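Local atomic coordinates of translation initiation factor eIF2B subunit epsilon (Schizosaccharomyces pombe, PDB entry 5B04), a protein that forms part of the eIF2B complex, which catalyses the exchange of GDP for GTP on the gamma subunit of translation initiation factor eIF2. Residues Met155-Arg160 against Asp242-Phe247; Ala170-Ser175 against Asp220-Ile225; Val319-Ser324 against Thr337-Ala342. All coordinates share one frame; numbering follows the deposited sequence.

Interaction 1 of 3, residues Met155-Arg160 against Asp242-Phe247; sequences MTMVVR and DIRKDF
Met157 lays its sulfur over the Arg244 guanidinium, with SD 3.7 Å from Arg244 CZ and above the centre of one face. The overlap belongs to a strand-helix packing in the nucleotidyltransferase-like domain, where the start of helix 243-252 leans on strand 153-161 of the mixed sheet. The short axes come no closer than 12.9 Å, at 146° between their directions, a gap spanned by long side chains. Arg244 bends at chi2, and its guanidinium reaches the strand although its CB does not head there. Salt bridges to Asp220 and Asp224, both on neighbouring strand 212-226, hold the group and should fix its rotation, so that it offers a steady flat surface to the methionine. Tyr189 also packs on this arginine.

Two residues earlier, Met155 runs past Phe247 in the opposite direction. Its CG is swung away from the backbone N (chi1 170°), and the chain stays extended until the last torsion turns the methyl aside. CE then arrives at the ring edge, near the ring plane, 3.7 Å from Phe247 CE2. The sulfur takes an oblique place, with Met155 SD 5.2 Å from the centroid of the Phe247 ring, which makes this a Met-aromatic contact. Phe234 meets the same ring with its plane turned by about 20°. The sulfur of Met155 also touches the Ile243 side chain, whose CD1 lies 3.9 Å from SD.

All five touching residues are buried. The helix start itself is fixed by Asp242 as N-cap: Lys245 N donates to Asp242 OD2 over 3.1 Å, approaching from above the carboxylate plane, while Asp242 N gives a 2.8 Å hydrogen bond to Asp246 OD2.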
ATOM      1  N   MET I 155     -22.899 -51.178  29.561  1.00 74.88           N
ATOM      2  CA  MET I 155     -21.989 -51.005  28.434  1.00 78.46           C
ATOM      3  C   MET I 155     -22.303 -49.771  27.586  1.00 74.28           C
ATOM      4  O   MET I 155     -23.466 -49.437  27.356  1.00 77.97           O
ATOM      5  CB  MET I 155     -22.007 -52.268  27.565  1.00 84.87           C
ATOM      6  CG  MET I 155     -21.301 -52.146  26.223  1.00 77.30           C
ATOM      7  SD  MET I 155     -21.274 -53.704  25.310  1.00 84.89           S
ATOM      8  CE  MET I 155     -22.873 -53.677  24.506  1.00 52.77           C
ATOM      9  N   THR I 156     -21.251 -49.092  27.138  1.00 70.17           N
ATOM     10  CA  THR I 156     -21.381 -47.966  26.223  1.00 71.15           C
ATOM     11  C   THR I 156     -20.912 -48.361  24.826  1.00 64.47           C
ATOM     12  O   THR I 156     -19.753 -48.732  24.633  1.00 59.32           O
ATOM     13  CB  THR I 156     -20.574 -46.745  26.700  1.00 70.78           C
ATOM     14  OG1 THR I 156     -21.145 -46.235  27.912  1.00 87.97           O
ATOM     15  CG2 THR I 156     -20.586 -45.651  25.644  1.00 73.37           C
ATOM     16  N   MET I 157     -21.815 -48.280  23.855  1.00 63.65           N
ATOM     17  CA  MET I 157     -21.499 -48.664  22.484  1.00 63.72           C
ATOM     18  C   MET I 157     -21.004 -47.480  21.659  1.00 64.21           C
ATOM     19  O   MET I 157     -21.758 -46.546  21.386  1.00 67.96           O
ATOM     20  CB  MET I 157     -22.721 -49.292  21.811  1.00 63.31           C
ATOM     21  CG  MET I 157     -23.180 -50.592  22.448  1.00 62.67           C
ATOM     22  SD  MET I 157     -24.583 -51.335  21.592  1.00 72.73           S
ATOM     23  CE  MET I 157     -25.876 -50.157  21.971  1.00 45.44           C
ATOM     24  N   VAL I 158     -19.736 -47.527  21.267  1.00 54.12           N
ATOM     25  CA  VAL I 158     -19.155 -46.487  20.423  1.00 59.47           C
ATOM     26  C   VAL I 158     -19.539 -46.701  18.963  1.00 59.72           C
ATOM     27  O   VAL I 158     -19.247 -47.747  18.382  1.00 69.51           O
ATOM     28  CB  VAL I 158     -17.619 -46.449  20.542  1.00 57.88           C
ATOM     29  CG1 VAL I 158     -17.024 -45.533  19.481  1.00 45.33           C
ATOM     30  CG2 VAL I 158     -17.203 -46.008  21.935  1.00 50.23           C
ATOM     31  N   VAL I 159     -20.199 -45.708  18.377  1.00 39.63           N
ATOM     32  CA  VAL I 159     -20.621 -45.789  16.985  1.00 57.68           C
ATOM     33  C   VAL I 159     -20.161 -44.566  16.199  1.00 64.31           C
ATOM     34  O   VAL I 159     -19.745 -43.563  16.780  1.00 53.65           O
ATOM     35  CB  VAL I 159     -22.150 -45.923  16.866  1.00 57.44           C
ATOM     36  CG1 VAL I 159     -22.612 -47.260  17.427  1.00 58.12           C
ATOM     37  CG2 VAL I 159     -22.840 -44.769  17.577  1.00 53.44           C
ATOM     38  N   ARG I 160     -20.239 -44.654  14.876  1.00 61.41           N
ATOM     39  CA  ARG I 160     -19.792 -43.570  14.010  1.00 59.36           C
ATOM     40  C   ARG I 160     -20.933 -43.027  13.159  1.00 60.58           C
ATOM     41  O   ARG I 160     -21.639 -43.785  12.492  1.00 65.35           O
ATOM     42  CB  ARG I 160     -18.648 -44.040  13.110  1.00 65.86           C
ATOM     43  CG  ARG I 160     -18.022 -42.937  12.274  1.00 59.01           C
ATOM     44  CD  ARG I 160     -17.499 -41.822  13.161  1.00 61.58           C
ATOM     45  NE  ARG I 160     -16.655 -40.876  12.436  1.00 64.98           N
ATOM     46  CZ  ARG I 160     -17.104 -39.777  11.839  1.00 59.78           C
ATOM     47  NH1 ARG I 160     -18.397 -39.482  11.871  1.00 64.51           N
ATOM     48  NH2 ARG I 160     -16.259 -38.973  11.210  1.00 62.87           N
ATOM     49  N   ASP I 242     -23.057 -64.001  20.968  1.00 80.11           N
ATOM     50  CA  ASP I 242     -22.798 -62.772  20.225  1.00 84.48           C
ATOM     51  C   ASP I 242     -23.132 -61.557  21.080  1.00 78.44           C
ATOM     52  O   ASP I 242     -24.169 -61.515  21.735  1.00 82.73           O
ATOM     53  CB  ASP I 242     -23.601 -62.738  18.924  1.00 89.85           C
ATOM     54  CG  ASP I 242     -23.341 -61.481  18.116  1.00109.97           C
ATOM     55  OD1 ASP I 242     -22.168 -61.059  18.035  1.00111.04           O
ATOM     56  OD2 ASP I 242     -24.308 -60.913  17.566  1.00108.07           O
ATOM     57  N   ILE I 243     -22.251 -60.564  21.066  1.00 77.40           N
ATOM     58  CA  ILE I 243     -22.424 -59.390  21.910  1.00 74.07           C
ATOM     59  C   ILE I 243     -23.593 -58.516  21.447  1.00 76.11           C
ATOM     60  O   ILE I 243     -24.036 -57.627  22.173  1.00 68.47           O
ATOM     61  CB  ILE I 243     -21.135 -58.538  21.951  1.00 61.87           C
ATOM     62  CG1 ILE I 243     -21.117 -57.643  23.194  1.00 62.22           C
ATOM     63  CG2 ILE I 243     -20.985 -57.726  20.671  1.00 77.79           C
ATOM     64  CD1 ILE I 243     -19.912 -56.741  23.277  1.00 83.63           C
ATOM     65  N   ARG I 244     -24.104 -58.780  20.247  1.00 68.41           N
ATOM     66  CA  ARG I 244     -25.156 -57.942  19.680  1.00 74.24           C
ATOM     67  C   ARG I 244     -26.550 -58.568  19.742  1.00 78.78           C
ATOM     68  O   ARG I 244     -27.487 -57.946  20.238  1.00 80.49           O
ATOM     69  CB  ARG I 244     -24.820 -57.585  18.231  1.00 83.76           C
ATOM     70  CG  ARG I 244     -23.904 -56.378  18.096  1.00 73.98           C
ATOM     71  CD  ARG I 244     -24.475 -55.181  18.845  1.00 74.84           C
ATOM     72  NE  ARG I 244     -23.705 -53.960  18.621  1.00 74.84           N
ATOM     73  CZ  ARG I 244     -22.665 -53.583  19.360  1.00 66.89           C
ATOM     74  NH1 ARG I 244     -22.260 -54.334  20.375  1.00 68.34           N
ATOM     75  NH2 ARG I 244     -22.028 -52.455  19.082  1.00 71.22           N
ATOM     76  N   LYS I 245     -26.695 -59.789  19.238  1.00 84.89           N
ATOM     77  CA  LYS I 245     -28.020 -60.399  19.161  1.00 97.37           C
ATOM     78  C   LYS I 245     -28.301 -61.324  20.346  1.00 81.16           C
ATOM     79  O   LYS I 245     -29.416 -61.822  20.505  1.00 97.93           O
ATOM     80  CB  LYS I 245     -28.182 -61.159  17.841  1.00 96.55           C
ATOM     81  CG  LYS I 245     -29.635 -61.412  17.448  1.00101.05           C
ATOM     82  CD  LYS I 245     -29.941 -60.933  16.034  1.00121.10           C
ATOM     83  CE  LYS I 245     -28.731 -61.055  15.121  1.00111.68           C
ATOM     84  NZ  LYS I 245     -29.099 -60.890  13.688  1.00 90.98           N
ATOM     85  N   ASP I 246     -27.294 -61.551  21.182  1.00 78.62           N
ATOM     86  CA  ASP I 246     -27.503 -62.307  22.412  1.00 80.90           C
ATOM     87  C   ASP I 246     -27.486 -61.381  23.624  1.00 74.27           C
ATOM     88  O   ASP I 246     -28.439 -61.350  24.401  1.00 82.08           O
ATOM     89  CB  ASP I 246     -26.447 -63.406  22.571  1.00 70.28           C
ATOM     90  CG  ASP I 246     -26.567 -64.490  21.518  1.00 64.86           C
ATOM     91  OD1 ASP I 246     -27.647 -64.606  20.898  1.00 71.65           O
ATOM     92  OD2 ASP I 246     -25.584 -65.233  21.312  1.00 61.34           O
ATOM     93  N   PHE I 247     -26.404 -60.622  23.777  1.00 62.96           N
ATOM     94  CA  PHE I 247     -26.257 -59.734  24.928  1.00 67.91           C
ATOM     95  C   PHE I 247     -27.162 -58.507  24.838  1.00 78.33           C
ATOM     96  O   PHE I 247     -28.033 -58.315  25.686  1.00 76.67           O
ATOM     97  CB  PHE I 247     -24.801 -59.288  25.081  1.00 66.10           C
ATOM     98  CG  PHE I 247     -24.582 -58.328  26.216  1.00 64.90           C
ATOM     99  CD1 PHE I 247     -24.595 -58.772  27.528  1.00 69.46           C
ATOM    100  CD2 PHE I 247     -24.364 -56.982  25.973  1.00 66.16           C
ATOM    101  CE1 PHE I 247     -24.396 -57.892  28.575  1.00 80.34           C
ATOM    102  CE2 PHE I 247     -24.163 -56.098  27.017  1.00 71.03           C
ATOM    103  CZ  PHE I 247     -24.179 -56.553  28.319  1.00 67.56           C
TER

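Interaction 2 of 3, residues Ala170-Ser175 against Asp220-Ile225; sequences ARTESS and DCQIDI
Two successive turns in Glu173, chi1 at -68° and chi2 at 74°, fold its chain so that CG rests 3.4 Å from Asp220 O, while the carboxylate is carried on to a salt bridge with Arg275. In Asp220 the first torsion (-172°) carries the carboxylate away from the residue's own backbone N. Asp220 N donates to Glu173 O over 3.2 Å, nearly straight, and arrives in the carbonyl plane on a lone pair. The CB of Asp220 settles beside the same acceptor, 3.6 Å from Glu173 O.

Here the helically wound turn 171-173, just ahead of strand 175-179, is pinned to strand 212-226 where that long strand is interrupted; Gln222 has positive phi and psi. Asp220 braces the irregularity through weak bonds, accepting from Gln222 N at OD1 and from Gln222 NE2 at OD2. The same Gln222 NE2 lies 3.7 Å from Thr172 CG2, the two side chains crossing at about a right angle. Ser175 approaches the Asp220 carboxylate more distantly, its OG 4.2 Å from OD2.

Thr172 is a known phosphorylation site, unmodified in this crystal. Separately, a phosphate ion, probably from the crystallisation medium, is bound about 4 Å from its side chain. The two buried carboxylates point to separate arginines outside the contact, that of Asp220 to Arg244, which probably offsets their charge, and the loop and strand are joined by one backbone hydrogen bond.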
ATOM      1  N   ALA I 170     -20.877 -51.409   6.120  1.00 76.80           N
ATOM      2  CA  ALA I 170     -21.236 -52.704   5.551  1.00 68.11           C
ATOM      3  C   ALA I 170     -22.442 -53.296   6.275  1.00 82.90           C
ATOM      4  O   ALA I 170     -23.137 -52.593   7.007  1.00 86.45           O
ATOM      5  CB  ALA I 170     -20.055 -53.657   5.610  1.00 70.48           C
ATOM      6  N   ARG I 171     -22.684 -54.589   6.079  1.00 94.46           N
ATOM      7  CA  ARG I 171     -23.894 -55.222   6.598  1.00 97.28           C
ATOM      8  C   ARG I 171     -23.870 -55.408   8.115  1.00 81.30           C
ATOM      9  O   ARG I 171     -24.889 -55.217   8.781  1.00 84.66           O
ATOM     10  CB  ARG I 171     -24.123 -56.571   5.913  1.00101.90           C
ATOM     11  CG  ARG I 171     -25.460 -57.212   6.253  1.00113.08           C
ATOM     12  CD  ARG I 171     -26.614 -56.243   6.025  1.00115.20           C
ATOM     13  NE  ARG I 171     -26.968 -56.115   4.614  1.00109.67           N
ATOM     14  CZ  ARG I 171     -27.910 -55.300   4.152  1.00117.65           C
ATOM     15  NH1 ARG I 171     -28.596 -54.532   4.988  1.00119.65           N
ATOM     16  NH2 ARG I 171     -28.168 -55.250   2.851  1.00122.02           N
ATOM     17  N   THR I 172     -22.717 -55.786   8.658  1.00 74.18           N
ATOM     18  CA  THR I 172     -22.568 -55.916  10.106  1.00 79.23           C
ATOM     19  C   THR I 172     -22.756 -54.558  10.772  1.00 70.23           C
ATOM     20  O   THR I 172     -23.402 -54.445  11.816  1.00 69.58           O
ATOM     21  CB  THR I 172     -21.189 -56.498  10.488  1.00 89.96           C
ATOM     22  OG1 THR I 172     -21.152 -57.896  10.171  1.00 83.05           O
ATOM     23  CG2 THR I 172     -20.914 -56.321  11.975  1.00 73.71           C
ATOM     24  N   GLU I 173     -22.202 -53.525  10.145  1.00 85.32           N
ATOM     25  CA  GLU I 173     -22.281 -52.169  10.670  1.00 79.43           C
ATOM     26  C   GLU I 173     -23.656 -51.549  10.430  1.00 71.27           C
ATOM     27  O   GLU I 173     -24.042 -50.595  11.107  1.00 69.31           O
ATOM     28  CB  GLU I 173     -21.191 -51.290  10.046  1.00 66.26           C
ATOM     29  CG  GLU I 173     -19.767 -51.649  10.461  1.00 69.89           C
ATOM     30  CD  GLU I 173     -19.262 -52.925   9.813  1.00 80.67           C
ATOM     31  OE1 GLU I 173     -19.871 -53.371   8.819  1.00 79.79           O
ATOM     32  OE2 GLU I 173     -18.256 -53.486  10.301  1.00 78.78           O
ATOM     33  N   SER I 174     -24.392 -52.093   9.465  1.00 74.45           N
ATOM     34  CA  SER I 174     -25.725 -51.592   9.147  1.00 75.11           C
ATOM     35  C   SER I 174     -26.743 -52.044  10.189  1.00 78.12           C
ATOM     36  O   SER I 174     -27.187 -53.192  10.179  1.00 78.07           O
ATOM     37  CB  SER I 174     -26.161 -52.055   7.756  1.00 82.95           C
ATOM     38  OG  SER I 174     -27.433 -51.530   7.418  1.00 85.11           O
ATOM     39  N   SER I 175     -27.109 -51.133  11.084  1.00 79.77           N
ATOM     40  CA  SER I 175     -28.054 -51.441  12.149  1.00 74.48           C
ATOM     41  C   SER I 175     -28.919 -50.232  12.488  1.00 85.52           C
ATOM     42  O   SER I 175     -28.501 -49.088  12.301  1.00 90.88           O
ATOM     43  CB  SER I 175     -27.312 -51.917  13.401  1.00 81.72           C
ATOM     44  OG  SER I 175     -26.433 -52.988  13.103  1.00 93.05           O
ATOM     45  N   ASP I 220     -22.046 -49.156  13.160  1.00 78.73           N
ATOM     46  CA  ASP I 220     -21.808 -49.937  14.366  1.00 75.59           C
ATOM     47  C   ASP I 220     -20.382 -50.473  14.366  1.00 71.43           C
ATOM     48  O   ASP I 220     -20.106 -51.538  13.813  1.00 74.33           O
ATOM     49  CB  ASP I 220     -22.818 -51.081  14.477  1.00 83.89           C
ATOM     50  CG  ASP I 220     -22.733 -51.811  15.804  1.00 76.61           C
ATOM     51  OD1 ASP I 220     -22.061 -51.303  16.727  1.00 74.21           O
ATOM     52  OD2 ASP I 220     -23.346 -52.893  15.928  1.00 79.65           O
ATOM     53  N   CYS I 221     -19.480 -49.722  14.988  1.00 67.82           N
ATOM     54  CA  CYS I 221     -18.066 -50.079  15.023  1.00 66.43           C
ATOM     55  C   CYS I 221     -17.820 -51.316  15.875  1.00 76.62           C
ATOM     56  O   CYS I 221     -16.799 -51.987  15.726  1.00 74.64           O
ATOM     57  CB  CYS I 221     -17.237 -48.909  15.558  1.00 67.17           C
ATOM     58  SG  CYS I 221     -17.656 -47.306  14.841  1.00 82.27           S
ATOM     59  N   GLN I 222     -18.765 -51.602  16.766  1.00 80.58           N
ATOM     60  CA  GLN I 222     -18.651 -52.695  17.729  1.00 64.47           C
ATOM     61  C   GLN I 222     -17.397 -52.541  18.586  1.00 58.62           C
ATOM     62  O   GLN I 222     -16.759 -53.523  18.964  1.00 72.67           O
ATOM     63  CB  GLN I 222     -18.662 -54.050  17.019  1.00 59.65           C
ATOM     64  CG  GLN I 222     -19.853 -54.231  16.092  1.00 78.62           C
ATOM     65  CD  GLN I 222     -20.493 -55.597  16.217  1.00 80.71           C
ATOM     66  OE1 GLN I 222     -19.956 -56.491  16.872  1.00 99.53           O
ATOM     67  NE2 GLN I 222     -21.653 -55.766  15.592  1.00 74.29           N
ATOM     68  N   ILE I 223     -17.048 -51.290  18.869  1.00 55.34           N
ATOM     69  CA  ILE I 223     -16.056 -50.968  19.884  1.00 67.11           C
ATOM     70  C   ILE I 223     -16.812 -50.624  21.158  1.00 67.49           C
ATOM     71  O   ILE I 223     -17.472 -49.590  21.235  1.00 74.31           O
ATOM     72  CB  ILE I 223     -15.153 -49.793  19.468  1.00 78.34           C
ATOM     73  CG1 ILE I 223     -14.361 -50.147  18.208  1.00 64.39           C
ATOM     74  CG2 ILE I 223     -14.213 -49.415  20.604  1.00 69.01           C
ATOM     75  CD1 ILE I 223     -13.385 -49.072  17.779  1.00 55.91           C
ATOM     76  N   ASP I 224     -16.728 -51.496  22.156  1.00 68.01           N
ATOM     77  CA  ASP I 224     -17.611 -51.387  23.308  1.00 68.38           C
ATOM     78  C   ASP I 224     -16.883 -51.165  24.630  1.00 70.71           C
ATOM     79  O   ASP I 224     -15.919 -51.858  24.951  1.00 69.81           O
ATOM     80  CB  ASP I 224     -18.483 -52.639  23.403  1.00 70.40           C
ATOM     81  CG  ASP I 224     -19.418 -52.786  22.218  1.00 78.01           C
ATOM     82  OD1 ASP I 224     -19.983 -51.762  21.777  1.00 66.42           O
ATOM     83  OD2 ASP I 224     -19.585 -53.920  21.722  1.00 70.33           O
ATOM     84  N   ILE I 225     -17.363 -50.182  25.387  1.00 68.16           N
ATOM     85  CA  ILE I 225     -16.892 -49.941  26.744  1.00 66.26           C
ATOM     86  C   ILE I 225     -17.755 -50.733  27.716  1.00 68.21           C
ATOM     87  O   ILE I 225     -18.962 -50.519  27.789  1.00 61.87           O
ATOM     88  CB  ILE I 225     -16.949 -48.447  27.114  1.00 79.25           C
ATOM     89  CG1 ILE I 225     -16.406 -47.586  25.971  1.00 81.41           C
ATOM     90  CG2 ILE I 225     -16.199 -48.188  28.414  1.00 67.63           C
ATOM     91  CD1 ILE I 225     -14.932 -47.778  25.705  1.00 75.24           C
TER

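Interaction 3 of 3, residues Val319-Ser324 against Thr337-Ala342; sequences VVLARS and TKVGDA
The flat backbone ribbons of Val320-Leu321 and Lys338-Val339 lie side by side as a parallel pair, with Val320 and Lys338 on one face and Leu321 and Val339 on the other. Between the ribbons, Val320 N donates to Thr337 O over 2.8 Å, and Val339 N returns a 3.0 Å bond to Val320 O, nearly along the C=O axis. A weaker bond from Ala322 N to Val339 O continues the ladder.

On the first face, Val320 CB sits 3.9 Å from Lys338 CG, the two side chains pointing the same way. On the second, Leu321 lies alongside Val339, with CD2 3.7 Å from Val339 CG2; chi1 of -66° lets this branch lean across to the next coil. Past the strands, the methyl of Ala322 packs against the Asp341 carboxylate.

Lys338 passes the pairing on through backbone bonds with Cys354 and Ile356. Bridged residues are eighteen positions apart in the chain, and such stacking of short parallel strands on successive coils is characteristic of the left-handed beta-helix of hexapeptide-repeat proteins.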
ATOM      1  N   VAL I 319      13.104 -46.817  -3.735  1.00 71.41           N
ATOM      2  CA  VAL I 319      12.179 -47.365  -4.721  1.00 62.30           C
ATOM      3  C   VAL I 319      12.688 -47.054  -6.123  1.00 58.94           C
ATOM      4  O   VAL I 319      12.963 -45.899  -6.448  1.00 83.44           O
ATOM      5  CB  VAL I 319      10.752 -46.808  -4.553  1.00 58.06           C
ATOM      6  CG1 VAL I 319       9.903 -47.138  -5.772  1.00 48.80           C
ATOM      7  CG2 VAL I 319      10.113 -47.361  -3.292  1.00 53.84           C
ATOM      8  N   VAL I 320      12.818 -48.086  -6.948  1.00 70.13           N
ATOM      9  CA  VAL I 320      13.348 -47.917  -8.295  1.00 81.60           C
ATOM     10  C   VAL I 320      12.234 -47.779  -9.327  1.00 71.04           C
ATOM     11  O   VAL I 320      11.612 -48.765  -9.723  1.00 70.01           O
ATOM     12  CB  VAL I 320      14.257 -49.095  -8.692  1.00 71.57           C
ATOM     13  CG1 VAL I 320      14.849 -48.864 -10.074  1.00 71.25           C
ATOM     14  CG2 VAL I 320      15.359 -49.282  -7.662  1.00 67.24           C
ATOM     15  N   LEU I 321      11.986 -46.547  -9.757  1.00 71.29           N
ATOM     16  CA  LEU I 321      11.006 -46.287 -10.803  1.00 74.30           C
ATOM     17  C   LEU I 321      11.701 -45.991 -12.122  1.00 80.79           C
ATOM     18  O   LEU I 321      12.356 -44.960 -12.270  1.00 91.61           O
ATOM     19  CB  LEU I 321      10.094 -45.119 -10.422  1.00 69.92           C
ATOM     20  CG  LEU I 321       9.165 -45.319  -9.225  1.00 69.28           C
ATOM     21  CD1 LEU I 321       8.172 -44.173  -9.132  1.00 65.54           C
ATOM     22  CD2 LEU I 321       8.445 -46.652  -9.320  1.00 70.98           C
ATOM     23  N   ALA I 322      11.561 -46.905 -13.077  1.00 81.44           N
ATOM     24  CA  ALA I 322      12.102 -46.692 -14.410  1.00 85.89           C
ATOM     25  C   ALA I 322      11.415 -45.497 -15.055  1.00 82.39           C
ATOM     26  O   ALA I 322      10.288 -45.158 -14.700  1.00 79.86           O
ATOM     27  CB  ALA I 322      11.928 -47.937 -15.264  1.00 69.80           C
ATOM     28  N   ARG I 323      12.097 -44.847 -15.990  1.00 85.15           N
ATOM     29  CA  ARG I 323      11.470 -43.781 -16.755  1.00 77.33           C
ATOM     30  C   ARG I 323      10.402 -44.411 -17.645  1.00 76.56           C
ATOM     31  O   ARG I 323      10.451 -45.613 -17.908  1.00 94.80           O
ATOM     32  CB  ARG I 323      12.503 -43.019 -17.584  1.00 74.41           C
ATOM     33  CG  ARG I 323      12.020 -41.680 -18.118  1.00 99.07           C
ATOM     34  CD  ARG I 323      12.981 -41.148 -19.162  1.00 96.68           C
ATOM     35  NE  ARG I 323      14.368 -41.312 -18.740  1.00102.51           N
ATOM     36  CZ  ARG I 323      15.416 -41.170 -19.545  1.00120.94           C
ATOM     37  NH1 ARG I 323      15.235 -40.862 -20.821  1.00108.20           N
ATOM     38  NH2 ARG I 323      16.643 -41.340 -19.074  1.00126.88           N
ATOM     39  N   SER I 324       9.436 -43.601 -18.077  1.00 68.84           N
ATOM     40  CA  SER I 324       8.284 -44.047 -18.874  1.00 83.60           C
ATOM     41  C   SER I 324       7.329 -44.924 -18.064  1.00 78.46           C
ATOM     42  O   SER I 324       6.272 -45.321 -18.555  1.00 76.18           O
ATOM     43  CB  SER I 324       8.732 -44.790 -20.140  1.00 79.35           C
ATOM     44  OG  SER I 324       9.243 -46.075 -19.828  1.00 62.73           O
ATOM     45  N   THR I 337      11.404 -51.698  -4.099  1.00 65.46           N
ATOM     46  CA  THR I 337      10.527 -52.183  -5.157  1.00 64.20           C
ATOM     47  C   THR I 337      10.943 -51.607  -6.507  1.00 67.37           C
ATOM     48  O   THR I 337      11.239 -50.419  -6.620  1.00 69.31           O
ATOM     49  CB  THR I 337       9.053 -51.827  -4.881  1.00 63.84           C
ATOM     50  OG1 THR I 337       8.644 -52.405  -3.635  1.00 68.93           O
ATOM     51  CG2 THR I 337       8.153 -52.348  -5.992  1.00 56.68           C
ATOM     52  N   LYS I 338      10.970 -52.459  -7.526  1.00 70.20           N
ATOM     53  CA  LYS I 338      11.320 -52.033  -8.875  1.00 54.15           C
ATOM     54  C   LYS I 338      10.109 -52.132  -9.793  1.00 68.86           C
ATOM     55  O   LYS I 338       9.367 -53.113  -9.749  1.00 68.89           O
ATOM     56  CB  LYS I 338      12.467 -52.882  -9.423  1.00 62.30           C
ATOM     57  CG  LYS I 338      13.676 -52.943  -8.507  1.00 86.48           C
ATOM     58  CD  LYS I 338      14.676 -53.985  -8.978  1.00 98.82           C
ATOM     59  CE  LYS I 338      15.473 -54.543  -7.811  1.00101.74           C
ATOM     60  NZ  LYS I 338      15.366 -53.681  -6.601  1.00102.37           N
ATOM     61  N   VAL I 339       9.903 -51.110 -10.618  1.00 67.78           N
ATOM     62  CA  VAL I 339       8.828 -51.142 -11.602  1.00 67.42           C
ATOM     63  C   VAL I 339       9.402 -50.931 -12.999  1.00 68.29           C
ATOM     64  O   VAL I 339      10.223 -50.038 -13.215  1.00 70.01           O
ATOM     65  CB  VAL I 339       7.751 -50.082 -11.313  1.00 64.10           C
ATOM     66  CG1 VAL I 339       6.526 -50.332 -12.178  1.00 57.37           C
ATOM     67  CG2 VAL I 339       7.369 -50.102  -9.842  1.00 66.70           C
ATOM     68  N   GLY I 340       8.966 -51.760 -13.944  1.00 69.13           N
ATOM     69  CA  GLY I 340       9.547 -51.786 -15.275  1.00 62.73           C
ATOM     70  C   GLY I 340       9.093 -50.688 -16.219  1.00 72.02           C
ATOM     71  O   GLY I 340       8.288 -49.828 -15.860  1.00 73.06           O
ATOM     72  N   ASP I 341       9.622 -50.730 -17.439  1.00 74.72           N
ATOM     73  CA  ASP I 341       9.316 -49.735 -18.462  1.00 55.83           C
ATOM     74  C   ASP I 341       7.863 -49.813 -18.921  1.00 68.61           C
ATOM     75  O   ASP I 341       7.301 -50.902 -19.036  1.00 76.71           O
ATOM     76  CB  ASP I 341      10.246 -49.911 -19.666  1.00 62.59           C
ATOM     77  CG  ASP I 341      11.711 -49.789 -19.295  1.00 84.68           C
ATOM     78  OD1 ASP I 341      12.042 -48.953 -18.429  1.00 90.65           O
ATOM     79  OD2 ASP I 341      12.534 -50.533 -19.872  1.00 80.49           O
ATOM     80  N   ALA I 342       7.270 -48.649 -19.177  1.00 69.82           N
ATOM     81  CA  ALA I 342       5.909 -48.543 -19.705  1.00 69.10           C
ATOM     82  C   ALA I 342       4.873 -49.260 -18.840  1.00 72.73           C
ATOM     83  O   ALA I 342       3.840 -49.706 -19.341  1.00 77.44           O
ATOM     84  CB  ALA I 342       5.858 -49.075 -21.134  1.00 78.13           C
TER

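Following the chain from the N terminus, the first of these segments to be reached is 155-160, on strand 153-161, the opening side of interaction 1, and then comes the turn 170-175 of interaction 2. The chain returns along strand 212-226, where residues 220-225 close interaction 2, and only afterwards reaches helix 243-252, which closes interaction 1 around it. The two contacts touch and share a sheet, in which strands 153-161 and 212-226 are antiparallel neighbours. Together they tie loop, sheet and helix into the nucleotidyltransferase-like domain. Interaction 3 follows in series, closing a short loop between coils of the beta-helix on the opposite side of the chain's centre, with its centre about 48 Å from that of interaction 1.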